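Local coordinates for 3-keto-5-aminohexanoate cleavage protein (Archaeoglobus fulgidus, PDB 3LOT), which probably cleaves 3-keto-5-aminohexanoate or a related beta-keto acid, using a zinc ion held in a TIM-barrel fold, at residues R69-D80 with L306-F314. Numbering follows the deposited sequence.
Sequences RYICREIKKQSD and LKGKERVNF
Lys76 NZ donates to Glu310 OE1 at 2.9 Å, a salt bridge that joins helix 65-78 to the C-terminal tail of a TIM barrel. The ammonium meets the syn side of the carboxylate, 34° out of its plane, and the two side chains cross at about a right angle. With CG anti to the backbone N (chi1 179°), the lysine runs out straight over the tail and bends at its last torsion; its CE lies 3.3 Å from Phe314 O, part of the terminal carboxylate. The apolar half of the contact is the Phe314 ring, sandwiched between Val312 CG2 over one face and Cys72 CB over the other, the latter 3.5 Å from the centroid in a CH-pi contact. Ile83 of strand 82-85 also touches this ring. Farther along, a water accepts from Lys309 NZ and donates to Asp80 OD2, bridging two atoms 4.4 Å apart. Replacing Lys76 by an alanine would probably leave Glu310 without its cationic mate and strip an aliphatic cover from the chain terminus. Chemically, the aromatic ring secures the chain end, while Lys76 NZ, paired with Glu310 and 4.3 Å from Phe314 OXT, probably steadies the terminal carboxylate modestly.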
# COMPACT_ATOMS: atom_id res chain seq x y z
N ARG D 69 8.11 -29.63 31.08
CA ARG D 69 8.77 -30.90 30.79
C ARG D 69 7.72 -32.01 30.75
O ARG D 69 7.71 -32.84 29.82
CB ARG D 69 9.89 -31.22 31.75
CG ARG D 69 10.71 -32.43 31.27
CD ARG D 69 11.78 -32.83 32.22
NE ARG D 69 12.55 -31.71 32.74
CZ ARG D 69 13.57 -31.12 32.12
NH1 ARG D 69 13.95 -31.50 30.90
NH2 ARG D 69 14.21 -30.12 32.73
N TYR D 70 6.82 -31.98 31.73
CA TYR D 70 5.74 -32.95 31.79
C TYR D 70 4.84 -32.89 30.56
O TYR D 70 4.60 -33.91 29.93
CB TYR D 70 4.93 -32.78 33.08
CG TYR D 70 3.75 -33.69 33.18
CD1 TYR D 70 3.87 -34.98 33.73
CD2 TYR D 70 2.51 -33.27 32.75
CE1 TYR D 70 2.74 -35.82 33.82
CE2 TYR D 70 1.42 -34.07 32.81
CZ TYR D 70 1.52 -35.35 33.33
OH TYR D 70 0.37 -36.12 33.40
N ILE D 71 4.34 -31.70 30.24
CA ILE D 71 3.43 -31.50 29.11
C ILE D 71 4.06 -31.97 27.79
O ILE D 71 3.47 -32.75 27.02
CB ILE D 71 3.02 -30.03 28.96
CG1 ILE D 71 2.22 -29.59 30.18
CG2 ILE D 71 2.19 -29.82 27.71
CD1 ILE D 71 1.88 -28.13 30.22
N CYS D 72 5.30 -31.57 27.56
CA CYS D 72 5.95 -31.88 26.27
C CYS D 72 6.26 -33.36 26.16
O CYS D 72 6.06 -33.95 25.11
CB CYS D 72 7.20 -31.02 26.08
SG CYS D 72 6.74 -29.31 25.94
N ARG D 73 6.70 -33.97 27.26
CA ARG D 73 7.01 -35.38 27.23
C ARG D 73 5.76 -36.21 26.95
O ARG D 73 5.80 -37.17 26.17
CB ARG D 73 7.64 -35.83 28.56
CG ARG D 73 7.98 -37.33 28.60
CD ARG D 73 8.66 -37.75 29.92
NE ARG D 73 7.91 -37.28 31.09
CZ ARG D 73 8.37 -36.43 32.02
NH1 ARG D 73 9.61 -35.96 32.00
NH2 ARG D 73 7.57 -36.08 33.03
N GLU D 74 4.66 -35.85 27.59
CA GLU D 74 3.41 -36.57 27.42
C GLU D 74 2.83 -36.39 26.03
O GLU D 74 2.26 -37.34 25.49
CB GLU D 74 2.40 -36.14 28.50
CG GLU D 74 2.81 -36.58 29.92
CD GLU D 74 2.56 -38.06 30.17
OE1 GLU D 74 1.42 -38.51 29.96
OE2 GLU D 74 3.48 -38.78 30.56
N ILE D 75 2.93 -35.18 25.45
CA ILE D 75 2.48 -35.01 24.06
C ILE D 75 3.32 -35.93 23.15
O ILE D 75 2.79 -36.70 22.29
CB ILE D 75 2.58 -33.55 23.55
CG1 ILE D 75 1.62 -32.63 24.32
CG2 ILE D 75 2.20 -33.48 22.04
CD1 ILE D 75 1.95 -31.13 24.17
N LYS D 76 4.64 -35.89 23.35
CA LYS D 76 5.57 -36.69 22.49
C LYS D 76 5.31 -38.21 22.55
O LYS D 76 5.47 -38.90 21.56
CB LYS D 76 7.03 -36.35 22.84
CG LYS D 76 8.12 -37.08 22.07
CD LYS D 76 9.46 -36.55 22.54
CE LYS D 76 10.62 -37.40 22.13
NZ LYS D 76 10.52 -38.69 22.81
N LYS D 77 4.91 -38.72 23.72
CA LYS D 77 4.49 -40.11 23.83
C LYS D 77 3.35 -40.48 22.89
O LYS D 77 3.32 -41.59 22.38
CB LYS D 77 4.00 -40.43 25.24
CG LYS D 77 5.12 -40.69 26.21
CD LYS D 77 4.53 -41.02 27.58
CE LYS D 77 5.59 -40.85 28.64
NZ LYS D 77 5.01 -41.14 29.98
N GLN D 78 2.40 -39.57 22.70
CA GLN D 78 1.22 -39.85 21.90
C GLN D 78 1.32 -39.37 20.45
O GLN D 78 0.59 -39.88 19.58
CB GLN D 78 -0.00 -39.19 22.53
CG GLN D 78 -0.30 -39.70 23.92
CD GLN D 78 -1.60 -39.15 24.40
OE1 GLN D 78 -2.57 -39.20 23.70
NE2 GLN D 78 -1.60 -38.59 25.60
N SER D 79 2.19 -38.41 20.15
CA SER D 79 2.13 -37.78 18.84
C SER D 79 3.49 -37.36 18.33
O SER D 79 4.37 -37.03 19.13
CB SER D 79 1.19 -36.57 18.92
OG SER D 79 1.20 -35.85 17.70
N ASP D 80 3.66 -37.37 17.00
CA ASP D 80 4.87 -36.83 16.36
C ASP D 80 4.77 -35.33 16.03
O ASP D 80 5.66 -34.76 15.39
CB ASP D 80 5.31 -37.66 15.13
CG ASP D 80 4.36 -37.57 13.96
OD1 ASP D 80 3.23 -37.09 14.13
OD2 ASP D 80 4.75 -38.01 12.83
N LEU D 306 13.83 -28.38 10.89
CA LEU D 306 13.84 -28.68 12.31
C LEU D 306 14.63 -29.94 12.59
O LEU D 306 14.81 -30.76 11.70
CB LEU D 306 12.42 -28.82 12.85
CG LEU D 306 11.54 -27.58 12.68
CD1 LEU D 306 10.21 -27.77 13.43
CD2 LEU D 306 12.39 -26.41 13.19
N LYS D 307 15.08 -30.11 13.83
CA LYS D 307 16.09 -31.16 14.12
C LYS D 307 15.56 -32.59 14.22
O LYS D 307 16.33 -33.57 14.01
CB LYS D 307 16.90 -30.79 15.35
CG LYS D 307 16.20 -30.88 16.70
CD LYS D 307 17.03 -30.21 17.75
CE LYS D 307 16.28 -30.00 19.04
NZ LYS D 307 17.15 -29.40 20.07
N GLY D 308 14.27 -32.73 14.51
CA GLY D 308 13.68 -34.07 14.64
C GLY D 308 13.02 -34.30 15.99
O GLY D 308 13.46 -33.77 17.01
N LYS D 309 11.98 -35.12 16.00
CA LYS D 309 11.11 -35.29 17.20
C LYS D 309 11.85 -35.87 18.37
O LYS D 309 11.55 -35.57 19.54
CB LYS D 309 9.84 -36.14 16.88
CG LYS D 309 10.06 -37.64 16.65
CD LYS D 309 8.79 -38.31 16.08
CE LYS D 309 9.06 -39.76 15.60
NZ LYS D 309 8.08 -40.31 14.56
N GLU D 310 12.83 -36.71 18.08
CA GLU D 310 13.59 -37.38 19.13
C GLU D 310 14.91 -36.69 19.50
O GLU D 310 15.63 -37.19 20.35
CB GLU D 310 13.93 -38.81 18.68
CG GLU D 310 12.74 -39.74 18.54
CD GLU D 310 12.08 -40.03 19.86
OE1 GLU D 310 12.59 -39.65 20.95
OE2 GLU D 310 11.00 -40.62 19.80
N ARG D 311 15.24 -35.58 18.87
CA ARG D 311 16.48 -34.84 19.22
C ARG D 311 16.23 -33.74 20.28
O ARG D 311 17.08 -32.88 20.53
CB ARG D 311 17.19 -34.32 17.96
CG ARG D 311 18.00 -35.42 17.28
CD ARG D 311 18.58 -35.07 15.90
NE ARG D 311 19.18 -36.25 15.28
CZ ARG D 311 20.43 -36.70 15.50
NH1 ARG D 311 21.25 -36.04 16.31
NH2 ARG D 311 20.88 -37.79 14.87
N VAL D 312 15.07 -33.81 20.92
CA VAL D 312 14.70 -32.89 21.98
C VAL D 312 15.16 -33.51 23.30
O VAL D 312 15.52 -34.70 23.36
CB VAL D 312 13.16 -32.55 21.93
CG1 VAL D 312 12.78 -31.98 20.60
CG2 VAL D 312 12.27 -33.78 22.21
N ASN D 313 15.14 -32.70 24.36
CA ASN D 313 15.50 -33.15 25.72
C ASN D 313 14.24 -33.40 26.59
O ASN D 313 14.13 -32.90 27.73
CB ASN D 313 16.36 -32.05 26.35
CG ASN D 313 17.40 -32.57 27.29
OD1 ASN D 313 17.80 -33.72 27.22
ND2 ASN D 313 17.87 -31.69 28.19
N PHE D 314 13.29 -34.16 26.04
CA PHE D 314 12.09 -34.62 26.76
C PHE D 314 11.43 -35.80 26.00
O PHE D 314 11.91 -36.21 24.92
CB PHE D 314 11.09 -33.45 26.95
CG PHE D 314 10.57 -32.86 25.66
CD1 PHE D 314 9.56 -33.48 24.94
CD2 PHE D 314 11.07 -31.65 25.18
CE1 PHE D 314 9.06 -32.92 23.75
CE2 PHE D 314 10.59 -31.08 24.02
CZ PHE D 314 9.59 -31.74 23.27
OXT PHE D 314 10.38 -36.39 26.40
O HOH W 1 7.93 -38.51 25.52
O HOH W 2 7.20 -38.88 12.49